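Local atomic coordinates of KLLA0E08119p (Kluyveromyces lactis, PDB entry 3VA7), a protein that forms the biotin-dependent urea carboxylase part of a longer enzyme and probably converts urea, hydrogencarbonate and ATP to urea-1-carboxylate, ADP and phosphate. Residues A[606-611]-A[991-996]; A[1034-1039]-A[1051-1056]. All blocks are in the same frame, centred on the assembly; numbering follows the deposited sequence.

Contact 1 (A[606-611]-A[991-996]). With URE (urea), chain C.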
# COMPACT_ATOMS: atom_id res chain seq x y z
N SER A 606 9.68 -5.86 0.92
CA SER A 606 8.82 -6.67 1.75
C SER A 606 7.41 -6.13 1.78
O SER A 606 7.21 -4.90 1.81
CB SER A 606 9.33 -6.77 3.18
OG SER A 606 10.42 -7.64 3.25
N THR A 607 6.46 -7.07 1.83
CA THR A 607 5.05 -6.76 1.95
C THR A 607 4.62 -6.52 3.40
O THR A 607 4.78 -7.39 4.26
CB THR A 607 4.21 -7.91 1.44
OG1 THR A 607 4.67 -8.35 0.15
CG2 THR A 607 2.76 -7.51 1.36
N PHE A 608 4.07 -5.33 3.67
CA PHE A 608 3.37 -5.09 4.94
C PHE A 608 1.88 -4.94 4.64
O PHE A 608 1.43 -3.85 4.30
CB PHE A 608 3.87 -3.83 5.60
CG PHE A 608 3.22 -3.54 6.94
CD1 PHE A 608 2.93 -4.57 7.83
CD2 PHE A 608 2.93 -2.25 7.31
CE1 PHE A 608 2.30 -4.27 9.07
CE2 PHE A 608 2.33 -1.96 8.55
CZ PHE A 608 2.00 -2.96 9.42
N ALA A 609 1.13 -6.03 4.76
CA ALA A 609 -0.24 -6.11 4.20
C ALA A 609 -1.15 -5.11 4.91
O ALA A 609 -1.76 -4.25 4.28
CB ALA A 609 -0.78 -7.50 4.29
N MET A 610 -1.12 -5.14 6.23
CA MET A 610 -1.82 -4.13 7.03
C MET A 610 -1.74 -2.71 6.48
O MET A 610 -2.75 -2.00 6.50
CB MET A 610 -1.37 -4.15 8.51
CG MET A 610 -2.43 -3.66 9.51
SD MET A 610 -1.63 -3.28 11.10
CE MET A 610 -1.66 -1.57 10.73
N GLY A 611 -0.56 -2.31 6.01
CA GLY A 611 -0.32 -0.96 5.51
C GLY A 611 -0.38 -0.83 3.97
O GLY A 611 -0.03 0.22 3.41
N ASP A 991 2.41 4.27 17.97
CA ASP A 991 1.44 3.73 18.96
C ASP A 991 0.01 3.72 18.36
O ASP A 991 -0.80 4.60 18.66
CB ASP A 991 1.43 4.63 20.16
CG ASP A 991 1.13 3.90 21.44
OD1 ASP A 991 0.48 2.81 21.40
OD2 ASP A 991 1.54 4.44 22.50
N VAL A 992 -0.30 2.80 17.46
CA VAL A 992 0.56 1.65 17.13
C VAL A 992 0.52 1.64 15.60
O VAL A 992 -0.54 1.88 14.99
CB VAL A 992 -0.07 0.48 17.89
CG1 VAL A 992 -1.17 -0.24 17.15
CG2 VAL A 992 0.88 -0.36 18.61
N PHE A 993 1.70 1.54 14.98
CA PHE A 993 1.89 1.45 13.50
C PHE A 993 1.87 2.74 12.79
O PHE A 993 1.16 3.65 13.15
CB PHE A 993 0.89 0.49 12.79
CG PHE A 993 0.90 -0.90 13.36
CD1 PHE A 993 -0.06 -1.29 14.29
CD2 PHE A 993 1.94 -1.81 13.03
CE1 PHE A 993 -0.01 -2.55 14.87
CE2 PHE A 993 2.00 -3.07 13.60
CZ PHE A 993 1.02 -3.46 14.52
N LEU A 994 2.61 2.74 11.69
CA LEU A 994 2.74 3.83 10.75
C LEU A 994 2.60 5.23 11.37
O LEU A 994 1.71 5.99 11.06
CB LEU A 994 1.84 3.58 9.56
CG LEU A 994 1.84 2.12 9.06
CD1 LEU A 994 0.78 1.97 7.95
CD2 LEU A 994 3.17 1.59 8.58
N GLY A 995 3.51 5.56 12.27
CA GLY A 995 3.56 6.91 12.83
C GLY A 995 2.38 7.35 13.69
O GLY A 995 2.22 8.57 13.97
N SER A 996 1.57 6.36 14.08
CA SER A 996 0.52 6.55 15.05
C SER A 996 1.09 7.15 16.31
O SER A 996 1.96 6.54 16.93
CB SER A 996 -0.08 5.21 15.43
OG SER A 996 -0.89 4.72 14.38
C URE C . -2.87 1.20 21.18
O URE C . -2.64 2.31 20.64
N1 URE C . -3.91 0.47 20.86
N2 URE C . -2.13 0.61 22.13
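M610 lays its thioether over one face of the F993 ring, a Met-aromatic contact with SD 4.0 Å from the ring centroid and almost above its centre. The sulfur carries this contact; the placement of the terminal methyl CE is doubtful. F608 meets the same ring from another direction: its CZ stands 3.8 Å from F993 CD2, and the two side chains cross at about a right angle. L994 comes in at the edge of the F608 ring, with CD2 3.6 Å from F608 CE2, while its other methyl, CD1, packs on G611 CA. A type I' beta turn from F993 to S996 presents F993 and L994 side by side; it is part of the loop joining strands 984-989 and 997-1001, and the contact packs carboxyltransferase subdomains A and B against C and D. With an alanine in place of F993, the M610 sulfur is likely to lose its aromatic partner and a gap to open beside F608 CZ. Within the turn S996 N bonds to F993 O at 2.9 Å. Just before it, a cis peptide joins D991 and V992, both lining the urea pocket.

Contact 2 (A[1034-1039]-A[1051-1056]). With URE (urea), chain C.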
# COMPACT_ATOMS: atom_id res chain seq x y z
N ILE A 1034 -3.97 8.17 17.57
CA ILE A 1034 -4.70 8.08 16.33
C ILE A 1034 -4.20 6.81 15.65
O ILE A 1034 -2.99 6.67 15.46
CB ILE A 1034 -4.45 9.27 15.43
CG1 ILE A 1034 -5.03 10.52 16.08
CG2 ILE A 1034 -5.08 9.03 14.10
CD1 ILE A 1034 -4.61 11.83 15.40
N TYR A 1035 -5.10 5.87 15.35
CA TYR A 1035 -4.68 4.61 14.70
C TYR A 1035 -4.44 4.90 13.21
O TYR A 1035 -5.38 4.98 12.44
CB TYR A 1035 -5.71 3.51 14.90
CG TYR A 1035 -5.81 2.99 16.31
CD1 TYR A 1035 -6.65 3.61 17.24
CD2 TYR A 1035 -5.08 1.88 16.75
CE1 TYR A 1035 -6.77 3.17 18.55
CE2 TYR A 1035 -5.20 1.41 18.13
CZ TYR A 1035 -6.06 2.09 19.01
OH TYR A 1035 -6.24 1.74 20.34
N ASN A 1036 -3.18 5.07 12.82
CA ASN A 1036 -2.90 5.45 11.41
C ASN A 1036 -3.15 4.36 10.37
O ASN A 1036 -3.21 4.67 9.18
CB ASN A 1036 -1.49 6.03 11.22
CG ASN A 1036 -1.34 7.39 11.82
OD1 ASN A 1036 -2.35 8.05 12.13
ND2 ASN A 1036 -0.08 7.86 11.98
N ALA A 1037 -3.28 3.10 10.81
CA ALA A 1037 -3.48 1.98 9.87
C ALA A 1037 -4.84 1.27 9.99
O ALA A 1037 -5.36 1.09 11.09
CB ALA A 1037 -2.38 0.99 10.04
N GLU A 1038 -5.37 0.83 8.85
CA GLU A 1038 -6.62 0.11 8.79
C GLU A 1038 -6.41 -1.35 9.25
O GLU A 1038 -5.56 -2.05 8.71
CB GLU A 1038 -7.12 0.14 7.35
CG GLU A 1038 -8.29 -0.80 7.03
CD GLU A 1038 -9.54 -0.52 7.87
OE1 GLU A 1038 -10.16 -1.51 8.27
OE2 GLU A 1038 -9.89 0.66 8.16
N GLY A 1039 -7.21 -1.83 10.20
CA GLY A 1039 -7.10 -3.22 10.62
C GLY A 1039 -5.97 -3.47 11.62
O GLY A 1039 -5.29 -4.49 11.55
N ILE A 1051 -8.73 11.58 10.42
CA ILE A 1051 -8.02 11.09 9.26
C ILE A 1051 -6.66 10.54 9.72
O ILE A 1051 -6.03 11.08 10.66
CB ILE A 1051 -7.69 12.24 8.24
CG1 ILE A 1051 -6.77 13.31 8.89
CG2 ILE A 1051 -8.94 12.76 7.61
CD1 ILE A 1051 -6.45 14.50 8.09
N THR A 1052 -6.17 9.52 9.01
CA THR A 1052 -4.87 8.93 9.28
C THR A 1052 -3.78 9.96 9.19
O THR A 1052 -3.77 10.80 8.30
CB THR A 1052 -4.53 7.79 8.27
OG1 THR A 1052 -3.27 7.20 8.65
CG2 THR A 1052 -4.47 8.31 6.86
N ALA A 1053 -2.87 9.89 10.13
CA ALA A 1053 -1.73 10.75 10.08
C ALA A 1053 -0.56 9.96 9.43
O ALA A 1053 0.63 10.14 9.80
CB ALA A 1053 -1.41 11.20 11.48
N TRP A 1054 -0.89 9.08 8.49
CA TRP A 1054 0.12 8.43 7.64
C TRP A 1054 -0.26 8.55 6.19
O TRP A 1054 -1.32 8.11 5.80
CB TRP A 1054 0.21 6.97 7.99
CG TRP A 1054 1.03 6.13 7.05
CD1 TRP A 1054 0.58 5.41 5.95
CD2 TRP A 1054 2.44 5.85 7.17
NE1 TRP A 1054 1.64 4.70 5.39
CE2 TRP A 1054 2.79 4.97 6.10
CE3 TRP A 1054 3.46 6.27 8.06
CZ2 TRP A 1054 4.10 4.52 5.90
CZ3 TRP A 1054 4.76 5.80 7.87
CH2 TRP A 1054 5.07 4.93 6.78
N ASP A 1055 0.62 9.11 5.38
CA ASP A 1055 0.31 9.43 3.99
C ASP A 1055 1.27 8.53 3.18
O ASP A 1055 2.37 8.95 2.75
CB ASP A 1055 0.52 10.94 3.80
CG ASP A 1055 0.46 11.42 2.35
OD1 ASP A 1055 0.22 10.60 1.42
OD2 ASP A 1055 0.69 12.65 2.13
N LYS A 1056 0.87 7.28 2.99
CA LYS A 1056 1.75 6.27 2.36
C LYS A 1056 2.54 6.78 1.14
O LYS A 1056 3.72 6.53 0.97
CB LYS A 1056 0.93 5.05 1.94
CG LYS A 1056 1.77 3.97 1.35
CD LYS A 1056 0.91 2.81 1.00
CE LYS A 1056 0.47 2.87 -0.44
NZ LYS A 1056 -0.71 2.00 -0.59
C URE C . -2.87 1.20 21.18
O URE C . -2.64 2.31 20.64
N1 URE C . -3.91 0.47 20.86
N2 URE C . -2.13 0.61 22.13
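The carboxamide of N1036 has the backbone of A1053 over one face: A1053 N donates to OD1 at 2.8 Å from well above the carbonyl plane, 69° out of it, and so misses the lone pairs. The amide nitrogen ND2 is close to A1053 O, but the angle is poor and no bond forms; it is instead bonded to L994 O. One residue earlier, Y1035 sets out away from 1051-1056, and urea N1 lies at the edge of its ring, near the plane, where N1 makes a weak 2.7 Å hydrogen bond to Y1035 OH. R1017 and the backbone N of Y1044 also bond to that hydroxyl. T1052 holds the N1036 backbone: OG1, anti to its own N (chi1 -176°), donates to N1036 O at 2.6 Å, in the carbonyl plane and on a lone pair. The same OG1 accepts from W1054 N at 3.0 Å, forming an ST turn. W1054 adds its CB, 3.8 Å from N1036 CB, before its indole leads away toward Y601 and P1067. Farther back along both segments, I1034 and I1051 pack on L930 of strand 922-934. With both amide ends and the carbonyl of N1036 bonded, this buried polar residue probably has little freedom to turn, and the backbone that carries the adjoining urea-pocket tyrosine is likely held in place with it.

Following the chain, 606-611 comes first, in the loop between strands 587-592 and 626-628 of carboxyltransferase subdomains A and B. Contact 1 closes only when the chain reaches 991-996, enclosing 379 residues and joining those subdomains to C and D. Contact 2 opens afterwards at 1034 and closes a short loop of 11 residues around strand 1045-1049, wholly within C and D. The two are therefore in series, neither nested nor crossed, yet they meet in space through N1036: its N lies 2.8 Å from S996 OG, a probable hydrogen bond, and its amide reaches the turn that carries L994. Residues from each, D991 and V992 in one and Y1035 in the other, line the urea pocket.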